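Long-range contact in OLD nuclease (Thermus scotoductus, PDB 6P74), which degrades linear or supercoiled double-stranded DNA from 5' to 3', nicks circular DNA, and has a DNA-stimulated ATPase activity: residues 24-29 with 304-309. Sequence-based numbering, arbitrary orientation.
Sequences TAIVGP and QIIYST
Thr24 pairs in parallel with Ile306. Its N donates to Ile305 O (2.9 Å) and its O accepts from Tyr307 N (3.0 Å). Its side chain lies alongside that of Ile306, OG1 to CG1 4.0 Å, while OG1 bonds to Gly21 O. The Ala25 side chain is on the opposite face from Thr24, as is that of Tyr307. Ala25 CA lies over one face of the Tyr307 ring, 4.2 Å from its centroid, a CH-pi contact, and Ala25 CB meets CE1 and OH. Tyr307 CG falls between its own N and C (chi1 58°), which tips the ring over the neighbouring strand; its OH bonds to Phe314 O. Ile26 N donates to Tyr307 O (2.8 Å), and Ile26 O accepts from Thr309 N (3.1 Å). Ile26 CD1 reaches back to Ile306 CG2. Val27 CG1 lies beside Thr309 CG2 at 3.9 Å. Gly28 probably opens the Walker A P-loop, whose Lys34 is inferred to bind ATP; a water takes its N-H and donates to Thr309 O (2.6 Å). Ser308, beside Lys34, hydrogen-bonds through OG to Glu277, just past strand 272-276. This is the central parallel pair of the P-loop ATPase sheet. Strands 323-328 and 272-276 flank it, and helix 34-45 packs on the face bearing Ile26 and Ser308.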
ATOM      1  N   THR A  24      19.649   9.436  -9.435  1.00 67.97           N
ATOM      2  CA  THR A  24      19.565   9.438  -7.979  1.00 64.71           C
ATOM      3  C   THR A  24      19.331   7.996  -7.543  1.00 67.22           C
ATOM      4  O   THR A  24      18.290   7.412  -7.861  1.00 69.52           O
ATOM      5  CB  THR A  24      18.462  10.369  -7.480  1.00 65.10           C
ATOM      6  OG1 THR A  24      18.571  11.652  -8.123  1.00 69.43           O
ATOM      7  CG2 THR A  24      18.583  10.557  -5.993  1.00 61.88           C
ATOM      8  N   ALA A  25      20.312   7.415  -6.836  1.00 62.32           N
ATOM      9  CA  ALA A  25      20.279   6.019  -6.413  1.00 63.33           C
ATOM     10  C   ALA A  25      20.080   6.018  -4.908  1.00 69.43           C
ATOM     11  O   ALA A  25      20.962   6.461  -4.159  1.00 68.83           O
ATOM     12  CB  ALA A  25      21.563   5.277  -6.788  1.00 61.82           C
ATOM     13  N   ILE A  26      18.935   5.514  -4.467  1.00 66.61           N
ATOM     14  CA  ILE A  26      18.517   5.598  -3.075  1.00 65.67           C
ATOM     15  C   ILE A  26      18.654   4.217  -2.452  1.00 72.45           C
ATOM     16  O   ILE A  26      18.008   3.265  -2.902  1.00 79.03           O
ATOM     17  CB  ILE A  26      17.080   6.113  -2.965  1.00 64.50           C
ATOM     18  CG1 ILE A  26      16.931   7.415  -3.777  1.00 64.05           C
ATOM     19  CG2 ILE A  26      16.694   6.234  -1.519  1.00 63.77           C
ATOM     20  CD1 ILE A  26      15.604   8.132  -3.573  1.00 63.06           C
ATOM     21  N   VAL A  27      19.494   4.105  -1.420  1.00 76.83           N
ATOM     22  CA  VAL A  27      19.772   2.830  -0.765  1.00 77.02           C
ATOM     23  C   VAL A  27      19.568   2.972   0.738  1.00 76.19           C
ATOM     24  O   VAL A  27      19.556   4.075   1.290  1.00 75.15           O
ATOM     25  CB  VAL A  27      21.197   2.327  -1.050  1.00 80.86           C
ATOM     26  CG1 VAL A  27      21.542   2.523  -2.504  1.00 80.01           C
ATOM     27  CG2 VAL A  27      22.179   3.059  -0.159  1.00 85.06           C
ATOM     28  N   GLY A  28      19.425   1.829   1.401  1.00 80.18           N
ATOM     29  CA  GLY A  28      19.190   1.782   2.824  1.00 82.78           C
ATOM     30  C   GLY A  28      18.315   0.596   3.171  1.00 88.15           C
ATOM     31  O   GLY A  28      17.747  -0.050   2.287  1.00 96.16           O
ATOM     32  N   PRO A  29      18.183   0.285   4.459  1.00 86.45           N
ATOM     33  CA  PRO A  29      17.411  -0.900   4.863  1.00 90.63           C
ATOM     34  C   PRO A  29      15.908  -0.727   4.658  1.00100.50           C
ATOM     35  O   PRO A  29      15.371   0.371   4.469  1.00 94.80           O
ATOM     36  CB  PRO A  29      17.748  -1.055   6.346  1.00 86.88           C
ATOM     37  CG  PRO A  29      19.051  -0.321   6.513  1.00 86.77           C
ATOM     38  CD  PRO A  29      18.914   0.865   5.593  1.00 82.87           C
ATOM     39  N   GLN A 304      15.803  11.817 -16.472  1.00 72.37           N
ATOM     40  CA  GLN A 304      16.289  11.745 -15.108  1.00 75.24           C
ATOM     41  C   GLN A 304      15.726  10.474 -14.489  1.00 72.28           C
ATOM     42  O   GLN A 304      14.526  10.211 -14.614  1.00 74.89           O
ATOM     43  CB  GLN A 304      15.868  12.986 -14.317  1.00 70.36           C
ATOM     44  CG  GLN A 304      15.985  12.808 -12.811  1.00 65.86           C
ATOM     45  CD  GLN A 304      15.500  14.019 -12.045  1.00 67.64           C
ATOM     46  OE1 GLN A 304      14.442  14.582 -12.358  1.00 70.27           O
ATOM     47  NE2 GLN A 304      16.271  14.431 -11.023  1.00 59.87           N
ATOM     48  N   ILE A 305      16.585   9.675 -13.851  1.00 69.25           N
ATOM     49  CA  ILE A 305      16.174   8.408 -13.236  1.00 64.11           C
ATOM     50  C   ILE A 305      16.364   8.509 -11.732  1.00 64.46           C
ATOM     51  O   ILE A 305      17.476   8.767 -11.250  1.00 65.20           O
ATOM     52  CB  ILE A 305      16.959   7.203 -13.790  1.00 71.74           C
ATOM     53  CG1 ILE A 305      16.861   7.141 -15.306  1.00 74.50           C
ATOM     54  CG2 ILE A 305      16.409   5.909 -13.219  1.00 69.71           C
ATOM     55  CD1 ILE A 305      15.467   6.789 -15.780  1.00 77.51           C
ATOM     56  N   ILE A 306      15.291   8.279 -10.990  1.00 62.24           N
ATOM     57  CA  ILE A 306      15.326   8.243  -9.540  1.00 63.33           C
ATOM     58  C   ILE A 306      14.842   6.866  -9.127  1.00 70.11           C
ATOM     59  O   ILE A 306      13.759   6.444  -9.542  1.00 70.50           O
ATOM     60  CB  ILE A 306      14.440   9.337  -8.927  1.00 66.25           C
ATOM     61  CG1 ILE A 306      14.927  10.725  -9.346  1.00 68.57           C
ATOM     62  CG2 ILE A 306      14.351   9.191  -7.401  1.00 54.87           C
ATOM     63  CD1 ILE A 306      13.967  11.830  -8.915  1.00 68.44           C
ATOM     64  N   TYR A 307      15.629   6.163  -8.310  1.00 63.50           N
ATOM     65  CA  TYR A 307      15.209   4.817  -7.955  1.00 62.89           C
ATOM     66  C   TYR A 307      15.709   4.408  -6.577  1.00 60.68           C
ATOM     67  O   TYR A 307      16.739   4.888  -6.092  1.00 67.06           O
ATOM     68  CB  TYR A 307      15.674   3.812  -9.004  1.00 65.40           C
ATOM     69  CG  TYR A 307      17.159   3.782  -9.237  1.00 67.86           C
ATOM     70  CD1 TYR A 307      17.993   3.044  -8.412  1.00 69.33           C
ATOM     71  CD2 TYR A 307      17.725   4.468 -10.293  1.00 69.01           C
ATOM     72  CE1 TYR A 307      19.344   3.002  -8.623  1.00 62.70           C
ATOM     73  CE2 TYR A 307      19.068   4.424 -10.522  1.00 70.27           C
ATOM     74  CZ  TYR A 307      19.879   3.683  -9.684  1.00 73.31           C
ATOM     75  OH  TYR A 307      21.236   3.635  -9.903  1.00 75.32           O
ATOM     76  N   SER A 308      14.927   3.544  -5.936  1.00 65.55           N
ATOM     77  CA  SER A 308      15.388   2.724  -4.828  1.00 65.16           C
ATOM     78  C   SER A 308      15.992   1.438  -5.393  1.00 62.18           C
ATOM     79  O   SER A 308      15.611   0.975  -6.470  1.00 64.84           O
ATOM     80  CB  SER A 308      14.241   2.418  -3.860  1.00 67.72           C
ATOM     81  OG  SER A 308      13.186   1.697  -4.487  1.00 72.32           O
ATOM     82  N   THR A 309      16.976   0.889  -4.679  1.00 69.14           N
ATOM     83  CA  THR A 309      17.634  -0.332  -5.123  1.00 66.48           C
ATOM     84  C   THR A 309      18.208  -1.093  -3.938  1.00 70.77           C
ATOM     85  O   THR A 309      18.563  -0.510  -2.906  1.00 68.03           O
ATOM     86  CB  THR A 309      18.762  -0.050  -6.125  1.00 64.15           C
ATOM     87  OG1 THR A 309      19.156  -1.269  -6.749  1.00 63.97           O
ATOM     88  CG2 THR A 309      19.969   0.535  -5.419  1.00 64.23           C
TER
HETATM   89  O   HOH W   1      18.885  -0.656  -0.376  1.00 64.91           O